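Local atomic coordinates of sulfur oxidation protein soxB (Thermus thermophilus, PDB entry 2WDD), a protein that hydrolyses sulfur-sulfur bonds in the sulfur oxidation pathway, probably freeing sulfate from a cysteine S-thiosulfonate, at a two-manganese site. Residues A[48-53]-A[370-375]; A[68-73]-A[85-90]; A[377-382]-A[466-471]. All coordinates share one frame; numbering follows the deposited sequence. Where two conformers were deposited one is given.

Contact 1 of 3, residues A[48-53]-A[370-375]; sequences EPPNLI and LLYKRD
One face of the Arg374 guanidinium is laid against the ring of Pro49, whose CG stands 3.8 Å above the guanidinium plane, displaced toward its rim; NH1 of the same group is salt-bridged to Asp465. Here two irregular loops meet. Segment 48-53 comes after strand 29-34; segment 370-375 falls in the C-terminal domain region of the 5'-nucleotidase family and runs toward helix 380-392. The site is close to the metal centre, since the side chain of Arg374, in the one of its two conformers given, comes within about 4 Å of that of the manganese ligand His288. The methyl Leu52 CD2 packs obliquely on the guanidinium, 3.7 Å from Arg374 NH1. The second pair of flat groups is the Asn51 amide and the Asp375 carboxylate, turned 85° apart. Asn51 ND2 donates to the syn side of Asp375 OD1 over 2.8 Å, nearly straight at 165°, with the acceptor almost in the amide plane. Asp375 CG is anti to its own N (chi1 -173°), which carries the carboxylate alongside Asn51, while OD2 bonds with Tyr555 OH and with the backbone N of Leu377 and Tyr378. Pro50 fills the angle between the aspartate and Tyr372, its CG 3.8 Å from Tyr372 CE1. Backbone closes the contact as well: Pro49 CA comes 3.4 Å from Arg374 O, a bent CA-H...O contact.

Contact 2 of 3, residues A[68-73]-A[85-90]; sequences EAILRY and LLSYVD
An ST turn at Ser87, where the chain leaves helix 81-86, is packed against helix 67-74 through Ile70 and Leu71, joining two short neighbouring helices that a brief connection separates. The evidence for the turn is the bond from Val89 N to Ser87 OG, 3.1 Å long and close to straight at 168°. The same hydroxyl also hydrogen-bonds to Gly67 O, at the start of the facing helix, so one buried oxygen both holds the turn in shape and ties it to its neighbour. Beside it Ser87 CB presents an apolar surface, 3.9 Å from Ile70 CG2.

The larger part of the contact is aliphatic, with Leu86 dividing its two branches between two residues of helix 67-74. Its CD1 meets Ile70 CD1 at 3.6 Å, a close apolar approach, whereas its CD2 lies 4.0 Å from Leu71 CD2. The two leucines run antiparallel, overlapping at their CD2 methyls; Ile70 instead crosses Leu86 at a slant. In Ile70 the long branch, CG1, is anti to the backbone N (chi1 -163°); with chi2 also extended (172°), CD1 reaches Leu86, and CG2 is directed at Ser87 CB. Leu86 also touches Leu290 of a loop outside the two helices.

Toward the start of helix 67-74 the chemistry becomes mixed. The carboxylate of Glu68 is claimed by a salt bridge to Arg556, on which the Tyr88 side chain also packs. The aliphatic part of Glu68 crosses Val89 at about a right angle, with Glu68 CG 4.0 Å from Val89 CG2. That same methyl reaches the backbone too, ending 3.7 Å from Glu68 N.

Contact 3 of 3, residues A[377-382]-A[466-471]; sequences LYSTWD and VSRVFG
Asp382 OD2 and Arg468 NE form a buried salt bridge, a 2.8 Å hydrogen bond with an angle of 150° at the hydrogen. The oxygen lies near the guanidinium plane, but the two planes are steeply inclined, and NE reaches OD2 from 52° out of the carboxylate plane. From the opposite face Ser379 OG donates to the same OD2 over 2.7 Å. Two donors thus grip one oxygen, while OD1 is held by Lys373 NZ; the two positive partners, Arg468 and Lys373, would be expected to favour the ionised aspartate.

Ser379 is also the N-cap of helix 380-392: its OG accepts from Asp382 N at 2.9 Å, so one hydroxyl both caps the helix and holds the carboxylate oxygen that Arg468 uses. The other end of the arginine is fixed by carbonyls. NH1 donates to Val466 O over 2.9 Å, near the guanidinium plane, and NH2 is bound by Lys373 O and Asp375 O. The bend of Arg468 at chi2 (80°) turns the chain back along its own segment toward Val466, so that NH1 meets Val466 O while NE faces Asp382. Tyr378 N sits 3.8 Å above one face of the Arg468 guanidinium. A lysine in place of Arg468 would probably leave some of the Val466, Lys373 and Asp375 carbonyls without a donor, as a single ammonium could hardly satisfy them and Asp382 at once.

Within the C-terminal domain, the contact fastens the start of helix 380-392 to strand 468-470, which pairs antiparallel with strand 398-401. One water bridges the two segments, donating to Leu377 O and to Ser467 O. Farther out the contact turns apolar: Leu377 and Val466 run side by side, with Leu377 CD2 3.8 Å from Val466 CG2.

All three contacts are mainly buried, but contact 1 lies nearest the chain centre, about 12 Å from it, against 17 or 18 Å for the others. Contact 2, nested in the loop that contact 1 closes, holds helices 67-74 and 81-86 and is mostly aliphatic. Contact 3 is centred on a buried salt bridge with an apolar flank; it holds helix 380-392, toward which 370-375 of contact 1 directly runs. Contact 1 touches both: Pro50 packs on Tyr88 of contact 2, and Tyr372 O lies 3.1 Å from Ser379 CB of contact 3. Its chemistry is mixed, proline packing beside polar bonds. Contacts 2 and 3 do not meet, their nearest atoms being about 10 Å apart.

Contact 1 of 3, residues A[48-53]-A[370-375]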
loop_
_atom_site.group_PDB
_atom_site.type_symbol
_atom_site.label_atom_id
_atom_site.label_comp_id
_atom_site.label_asym_id
_atom_site.label_seq_id
_atom_site.Cartn_x
_atom_site.Cartn_y
_atom_site.Cartn_z
ATOM N N GLU A 48 3.890 -5.410 9.417
ATOM C CA GLU A 48 3.593 -3.994 9.545
ATOM C C GLU A 48 4.861 -3.234 9.918
ATOM O O GLU A 48 5.839 -3.811 10.400
ATOM C CB GLU A 48 2.496 -3.755 10.588
ATOM C CG GLU A 48 1.164 -4.365 10.166
ATOM C CD GLU A 48 0.609 -3.733 8.895
ATOM O OE1 GLU A 48 0.577 -2.488 8.800
ATOM O OE2 GLU A 48 0.251 -4.483 7.967
ATOM N N PRO A 49 4.861 -1.912 9.702
ATOM C CA PRO A 49 6.064 -1.121 9.967
ATOM C C PRO A 49 6.444 -1.062 11.428
ATOM O O PRO A 49 5.584 -0.907 12.295
ATOM C CB PRO A 49 5.676 0.290 9.513
ATOM C CG PRO A 49 4.172 0.308 9.489
ATOM C CD PRO A 49 3.781 -1.110 9.102
ATOM N N PRO A 50 7.744 -1.076 11.714
ATOM C CA PRO A 50 8.158 -0.907 13.109
ATOM C C PRO A 50 7.988 0.557 13.554
ATOM O O PRO A 50 7.876 0.829 14.755
ATOM C CB PRO A 50 9.641 -1.312 13.108
ATOM C CG PRO A 50 9.882 -2.000 11.812
ATOM C CD PRO A 50 8.825 -1.559 10.840
ATOM N N ASN A 51 7.964 1.498 12.602
ATOM C CA ASN A 51 7.790 2.910 12.961
ATOM C C ASN A 51 6.889 3.612 11.973
ATOM O O ASN A 51 6.990 3.383 10.757
ATOM C CB ASN A 51 9.119 3.673 12.965
ATOM C CG ASN A 51 10.150 3.041 13.865
ATOM O OD1 ASN A 51 10.243 3.365 15.055
ATOM N ND2 ASN A 51 10.937 2.128 13.302
ATOM N N LEU A 52 6.026 4.467 12.521
ATOM C CA LEU A 52 5.174 5.369 11.741
ATOM C C LEU A 52 5.323 6.708 12.462
ATOM O O LEU A 52 4.498 7.090 13.294
ATOM C CB LEU A 52 3.721 4.910 11.696
ATOM C CG LEU A 52 3.433 3.713 10.782
ATOM C CD1 LEU A 52 1.982 3.251 10.983
ATOM C CD2 LEU A 52 3.663 4.123 9.319
ATOM N N ILE A 53 6.443 7.364 12.194
ATOM C CA ILE A 53 6.796 8.606 12.861
ATOM C C ILE A 53 5.923 9.765 12.425
ATOM O O ILE A 53 5.648 9.947 11.241
ATOM C CB ILE A 53 8.283 8.902 12.662
ATOM C CG1 ILE A 53 9.116 7.779 13.273
ATOM C CG2 ILE A 53 8.660 10.276 13.212
ATOM C CD1 ILE A 53 10.550 7.726 12.760
ATOM N N LEU A 370 15.433 -11.636 8.739
ATOM C CA LEU A 370 14.203 -11.004 8.274
ATOM C C LEU A 370 14.442 -9.829 7.345
ATOM O O LEU A 370 15.127 -8.878 7.716
ATOM C CB LEU A 370 13.447 -10.463 9.485
ATOM C CG LEU A 370 12.035 -9.930 9.209
ATOM C CD1 LEU A 370 11.119 -11.070 8.801
ATOM C CD2 LEU A 370 11.507 -9.204 10.459
ATOM N N LEU A 371 13.827 -9.873 6.168
ATOM C CA LEU A 371 13.890 -8.757 5.222
ATOM C C LEU A 371 12.484 -8.142 5.187
ATOM O O LEU A 371 11.520 -8.790 4.770
ATOM C CB LEU A 371 14.282 -9.241 3.818
ATOM C CG LEU A 371 15.713 -9.771 3.705
ATOM C CD1 LEU A 371 15.962 -10.358 2.310
ATOM C CD2 LEU A 371 16.711 -8.621 3.996
ATOM N N TYR A 372 12.367 -6.917 5.692
ATOM C CA TYR A 372 11.077 -6.223 5.705
ATOM C C TYR A 372 11.246 -4.905 4.958
ATOM O O TYR A 372 12.361 -4.394 4.822
ATOM C CB TYR A 372 10.574 -5.979 7.139
ATOM C CG TYR A 372 11.498 -5.134 7.994
ATOM C CD1 TYR A 372 11.315 -3.758 8.098
ATOM C CD2 TYR A 372 12.559 -5.707 8.692
ATOM C CE1 TYR A 372 12.128 -2.983 8.915
ATOM C CE2 TYR A 372 13.388 -4.942 9.485
ATOM C CZ TYR A 372 13.193 -3.572 9.572
ATOM O OH TYR A 372 14.007 -2.802 10.371
ATOM N N LYS A 373 10.130 -4.369 4.482
ATOM C CA LYS A 373 10.131 -3.160 3.675
ATOM C C LYS A 373 9.529 -1.919 4.319
ATOM O O LYS A 373 10.049 -0.816 4.161
ATOM C CB LYS A 373 9.352 -3.432 2.377
ATOM C CG LYS A 373 9.032 -2.174 1.563
ATOM C CD LYS A 373 10.262 -1.732 0.773
ATOM C CE LYS A 373 10.049 -0.392 0.059
ATOM N NZ LYS A 373 11.104 -0.194 -0.985
ATOM N N ARG A 374 8.406 -2.075 5.010
ATOM C CA ARG A 374 7.704 -0.922 5.559
ATOM C C ARG A 374 8.303 -0.300 6.809
ATOM O O ARG A 374 8.655 -1.006 7.753
ATOM C CB ARG A 374 6.226 -1.243 5.776
ATOM C CG ARG A 374 5.459 -1.533 4.493
ATOM C CD ARG A 374 4.140 -0.778 4.465
ATOM N NE ARG A 374 4.303 0.612 4.882
ATOM C CZ ARG A 374 3.445 1.265 5.660
ATOM N NH1 ARG A 374 3.677 2.528 5.983
ATOM N NH2 ARG A 374 2.345 0.668 6.092
ATOM N N ASP A 375 8.397 1.031 6.796
ATOM C CA ASP A 375 8.909 1.810 7.920
ATOM C C ASP A 375 8.966 3.268 7.480
ATOM O O ASP A 375 9.153 3.550 6.301
ATOM C CB ASP A 375 10.321 1.367 8.325
ATOM C CG ASP A 375 10.797 2.052 9.603
ATOM O OD1 ASP A 375 10.216 1.730 10.657
ATOM O OD2 ASP A 375 11.673 2.956 9.558
#

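Contact 2 of 3, residues A[68-73]-A[85-90]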
loop_
_atom_site.group_PDB
_atom_site.type_symbol
_atom_site.label_atom_id
_atom_site.label_comp_id
_atom_site.label_asym_id
_atom_site.label_seq_id
_atom_site.Cartn_x
_atom_site.Cartn_y
_atom_site.Cartn_z
ATOM N N GLU A 68 3.643 -2.215 20.169
ATOM C CA GLU A 68 2.782 -2.527 21.302
ATOM C C GLU A 68 1.602 -1.570 21.383
ATOM O O GLU A 68 0.493 -1.942 21.811
ATOM C CB GLU A 68 3.588 -2.507 22.602
ATOM C CG GLU A 68 4.815 -3.414 22.569
ATOM C CD GLU A 68 6.093 -2.752 22.040
ATOM O OE1 GLU A 68 6.038 -1.651 21.443
ATOM O OE2 GLU A 68 7.173 -3.388 22.168
ATOM N N ALA A 69 1.854 -0.322 21.006
ATOM C CA ALA A 69 0.834 0.719 21.080
ATOM C C ALA A 69 -0.410 0.395 20.263
ATOM O O ALA A 69 -1.519 0.661 20.701
ATOM C CB ALA A 69 1.415 2.073 20.661
ATOM N N ILE A 70 -0.234 -0.145 19.060
ATOM C CA ILE A 70 -1.402 -0.467 18.249
ATOM C C ILE A 70 -2.208 -1.600 18.876
ATOM O O ILE A 70 -3.434 -1.606 18.812
ATOM C CB ILE A 70 -1.040 -0.730 16.777
ATOM C CG1 ILE A 70 -2.298 -0.631 15.906
ATOM C CG2 ILE A 70 -0.337 -2.056 16.610
ATOM C CD1 ILE A 70 -1.997 -0.679 14.394
ATOM N N LEU A 71 -1.523 -2.559 19.486
ATOM C CA LEU A 71 -2.230 -3.646 20.158
ATOM C C LEU A 71 -3.068 -3.086 21.309
ATOM O O LEU A 71 -4.241 -3.414 21.442
ATOM C CB LEU A 71 -1.259 -4.729 20.643
ATOM C CG LEU A 71 -0.398 -5.390 19.556
ATOM C CD1 LEU A 71 0.529 -6.403 20.180
ATOM C CD2 LEU A 71 -1.258 -6.035 18.472
ATOM N N ARG A 72 -2.483 -2.191 22.099
ATOM C CA ARG A 72 -3.202 -1.602 23.223
ATOM C C ARG A 72 -4.374 -0.746 22.758
ATOM O O ARG A 72 -5.465 -0.789 23.338
ATOM C CB ARG A 72 -2.250 -0.761 24.071
ATOM C CG ARG A 72 -1.215 -1.590 24.808
ATOM C CD ARG A 72 -0.483 -0.737 25.835
ATOM N NE ARG A 72 0.375 0.282 25.230
ATOM C CZ ARG A 72 1.678 0.123 24.994
ATOM N NH1 ARG A 72 2.264 -1.030 25.281
ATOM N NH2 ARG A 72 2.396 1.123 24.483
ATOM N N TYR A 73 -4.140 0.054 21.719
ATOM C CA TYR A 73 -5.175 0.952 21.214
ATOM C C TYR A 73 -6.461 0.218 20.861
ATOM O O TYR A 73 -7.558 0.681 21.163
ATOM C CB TYR A 73 -4.651 1.713 19.994
ATOM C CG TYR A 73 -5.592 2.769 19.462
ATOM C CD1 TYR A 73 -5.437 4.112 19.818
ATOM C CD2 TYR A 73 -6.599 2.444 18.564
ATOM C CE1 TYR A 73 -6.280 5.087 19.308
ATOM C CE2 TYR A 73 -7.439 3.412 18.056
ATOM C CZ TYR A 73 -7.291 4.722 18.443
ATOM O OH TYR A 73 -8.126 5.692 17.913
ATOM N N LEU A 85 -1.265 -9.949 12.373
ATOM C CA LEU A 85 -1.510 -9.065 11.233
ATOM C C LEU A 85 -1.194 -7.603 11.563
ATOM O O LEU A 85 -0.687 -6.840 10.738
ATOM C CB LEU A 85 -2.990 -9.128 10.834
ATOM C CG LEU A 85 -3.371 -10.154 9.758
ATOM C CD1 LEU A 85 -3.019 -11.570 10.173
ATOM C CD2 LEU A 85 -4.860 -10.030 9.428
ATOM N N LEU A 86 -1.568 -7.211 12.775
ATOM C CA LEU A 86 -1.591 -5.822 13.189
ATOM C C LEU A 86 -0.286 -5.136 13.535
ATOM O O LEU A 86 -0.170 -3.913 13.395
ATOM C CB LEU A 86 -2.555 -5.711 14.380
ATOM C CG LEU A 86 -3.090 -4.350 14.818
ATOM C CD1 LEU A 86 -3.858 -3.685 13.676
ATOM C CD2 LEU A 86 -4.036 -4.548 16.026
ATOM N N SER A 87 0.687 -5.893 14.025
ATOM C CA SER A 87 1.907 -5.288 14.534
ATOM C C SER A 87 3.166 -6.095 14.189
ATOM O O SER A 87 3.088 -7.297 13.922
ATOM C CB SER A 87 1.754 -5.244 16.063
ATOM O OG SER A 87 2.920 -4.813 16.739
ATOM N N TYR A 88 4.331 -5.449 14.261
ATOM C CA TYR A 88 5.607 -6.141 14.042
ATOM C C TYR A 88 5.995 -6.951 15.290
ATOM O O TYR A 88 6.903 -7.773 15.229
ATOM C CB TYR A 88 6.746 -5.143 13.735
ATOM C CG TYR A 88 7.158 -4.259 14.904
ATOM C CD1 TYR A 88 8.174 -4.630 15.782
ATOM C CD2 TYR A 88 6.533 -3.044 15.108
ATOM C CE1 TYR A 88 8.516 -3.803 16.869
ATOM C CE2 TYR A 88 6.876 -2.224 16.154
ATOM C CZ TYR A 88 7.850 -2.604 17.027
ATOM O OH TYR A 88 8.168 -1.737 18.051
ATOM N N VAL A 89 5.363 -6.678 16.430
ATOM C CA VAL A 89 5.718 -7.385 17.668
ATOM C C VAL A 89 5.572 -8.900 17.475
ATOM O O VAL A 89 4.565 -9.359 16.948
ATOM C CB VAL A 89 4.898 -6.854 18.869
ATOM C CG1 VAL A 89 5.113 -7.719 20.114
ATOM C CG2 VAL A 89 5.285 -5.402 19.158
ATOM N N ASP A 90 6.601 -9.652 17.868
ATOM C CA ASP A 90 6.615 -11.121 17.747
ATOM C C ASP A 90 6.465 -11.625 16.325
ATOM O O ASP A 90 6.088 -12.780 16.114
ATOM C CB ASP A 90 5.517 -11.771 18.608
ATOM C CG ASP A 90 5.504 -11.268 20.043
ATOM O OD1 ASP A 90 6.590 -11.069 20.625
ATOM O OD2 ASP A 90 4.396 -11.128 20.598
#

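Contact 3 of 3, residues A[377-382]-A[466-471]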
loop_
_atom_site.group_PDB
_atom_site.type_symbol
_atom_site.label_atom_id
_atom_site.label_comp_id
_atom_site.label_asym_id
_atom_site.label_seq_id
_atom_site.Cartn_x
_atom_site.Cartn_y
_atom_site.Cartn_z
ATOM N N LEU A 377 11.442 5.303 7.919
ATOM C CA LEU A 377 12.796 5.674 7.555
ATOM C C LEU A 377 13.765 4.648 7.017
ATOM O O LEU A 377 14.705 5.012 6.295
ATOM C CB LEU A 377 13.473 6.306 8.783
ATOM C CG LEU A 377 12.722 7.479 9.420
ATOM C CD1 LEU A 377 13.408 7.863 10.729
ATOM C CD2 LEU A 377 12.687 8.669 8.457
ATOM N N TYR A 378 13.645 3.408 7.479
ATOM C CA TYR A 378 14.674 2.427 7.195
ATOM C C TYR A 378 14.107 1.016 7.168
ATOM O O TYR A 378 13.218 0.682 7.937
ATOM C CB TYR A 378 15.740 2.509 8.307
ATOM C CG TYR A 378 16.702 1.340 8.319
ATOM C CD1 TYR A 378 17.852 1.360 7.552
ATOM C CD2 TYR A 378 16.444 0.215 9.094
ATOM C CE1 TYR A 378 18.705 0.263 7.511
ATOM C CE2 TYR A 378 17.288 -0.896 9.057
ATOM C CZ TYR A 378 18.425 -0.850 8.276
ATOM O OH TYR A 378 19.269 -1.938 8.236
ATOM N N SER A 379 14.648 0.179 6.295
ATOM C CA SER A 379 14.234 -1.219 6.264
ATOM C C SER A 379 15.401 -2.133 5.875
ATOM O O SER A 379 16.340 -1.713 5.205
ATOM C CB SER A 379 13.056 -1.434 5.314
ATOM O OG SER A 379 13.517 -1.570 3.973
ATOM N N THR A 380 15.336 -3.399 6.271
ATOM C CA THR A 380 16.421 -4.314 5.896
ATOM C C THR A 380 16.365 -4.664 4.417
ATOM O O THR A 380 17.418 -4.869 3.794
ATOM C CB THR A 380 16.431 -5.573 6.759
ATOM O OG1 THR A 380 15.113 -6.132 6.761
ATOM C CG2 THR A 380 16.878 -5.242 8.183
ATOM N N TRP A 381 15.164 -4.720 3.840
ATOM C CA TRP A 381 15.067 -4.976 2.404
ATOM C C TRP A 381 15.746 -3.835 1.643
ATOM O O TRP A 381 16.532 -4.081 0.731
ATOM C CB TRP A 381 13.610 -5.102 1.927
ATOM C CG TRP A 381 13.529 -5.028 0.412
ATOM C CD1 TRP A 381 13.151 -3.946 -0.337
ATOM C CD2 TRP A 381 14.024 -6.004 -0.523
ATOM N NE1 TRP A 381 13.317 -4.217 -1.680
ATOM C CE2 TRP A 381 13.845 -5.475 -1.817
ATOM C CE3 TRP A 381 14.542 -7.305 -0.388
ATOM C CZ2 TRP A 381 14.190 -6.187 -2.974
ATOM C CZ3 TRP A 381 14.890 -8.008 -1.537
ATOM C CH2 TRP A 381 14.715 -7.446 -2.810
ATOM N N ASP A 382 15.453 -2.587 2.005
ATOM C CA ASP A 382 16.040 -1.472 1.268
ATOM C C ASP A 382 17.548 -1.402 1.456
ATOM O O ASP A 382 18.282 -0.985 0.549
ATOM C CB ASP A 382 15.360 -0.150 1.605
ATOM C CG ASP A 382 13.926 -0.101 1.126
ATOM O OD1 ASP A 382 13.677 -0.372 -0.070
ATOM O OD2 ASP A 382 13.028 0.102 1.967
ATOM N N VAL A 466 9.736 8.026 3.991
ATOM C CA VAL A 466 10.951 8.708 3.529
ATOM C C VAL A 466 11.912 7.802 2.768
ATOM O O VAL A 466 12.256 6.712 3.238
ATOM C CB VAL A 466 11.716 9.302 4.730
ATOM C CG1 VAL A 466 12.965 10.086 4.274
ATOM C CG2 VAL A 466 10.793 10.168 5.580
ATOM N N SER A 467 12.357 8.271 1.606
ATOM C CA SER A 467 13.327 7.549 0.787
ATOM C C SER A 467 14.468 7.050 1.672
ATOM O O SER A 467 14.923 7.773 2.572
ATOM C CB SER A 467 13.897 8.501 -0.270
ATOM O OG SER A 467 14.898 7.874 -1.054
ATOM N N ARG A 468 14.927 5.830 1.412
ATOM C CA ARG A 468 16.030 5.245 2.171
ATOM C C ARG A 468 17.309 5.505 1.400
ATOM O O ARG A 468 17.378 5.226 0.209
ATOM C CB ARG A 468 15.823 3.742 2.353
ATOM C CG ARG A 468 14.579 3.390 3.168
ATOM C CD ARG A 468 13.278 3.463 2.344
ATOM N NE ARG A 468 12.284 2.588 2.952
ATOM C CZ ARG A 468 11.464 2.933 3.946
ATOM N NH1 ARG A 468 11.403 4.194 4.379
ATOM N NH2 ARG A 468 10.670 2.008 4.471
ATOM N N VAL A 469 18.302 6.083 2.066
ATOM C CA VAL A 469 19.543 6.443 1.395
ATOM C C VAL A 469 20.724 5.670 1.943
ATOM O O VAL A 469 21.281 6.005 2.988
ATOM C CB VAL A 469 19.802 7.955 1.428
ATOM C CG1 VAL A 469 20.875 8.305 0.403
ATOM C CG2 VAL A 469 18.508 8.729 1.151
ATOM N N PHE A 470 21.063 4.599 1.250
ATOM C CA PHE A 470 22.172 3.764 1.682
ATOM C C PHE A 470 23.470 4.477 1.340
ATOM O O PHE A 470 23.650 4.928 0.205
ATOM C CB PHE A 470 22.117 2.415 0.981
ATOM C CG PHE A 470 23.130 1.439 1.488
ATOM C CD1 PHE A 470 23.113 1.019 2.812
ATOM C CD2 PHE A 470 24.109 0.953 0.645
ATOM C CE1 PHE A 470 24.066 0.139 3.283
ATOM C CE2 PHE A 470 25.063 0.057 1.115
ATOM C CZ PHE A 470 25.041 -0.344 2.425
ATOM N N GLY A 471 24.363 4.591 2.321
ATOM C CA GLY A 471 25.631 5.287 2.142
ATOM C C GLY A 471 25.665 6.606 2.894
ATOM O O GLY A 471 26.689 7.287 2.956
HETATM O O HOH W 1 15.338 7.687 5.376
#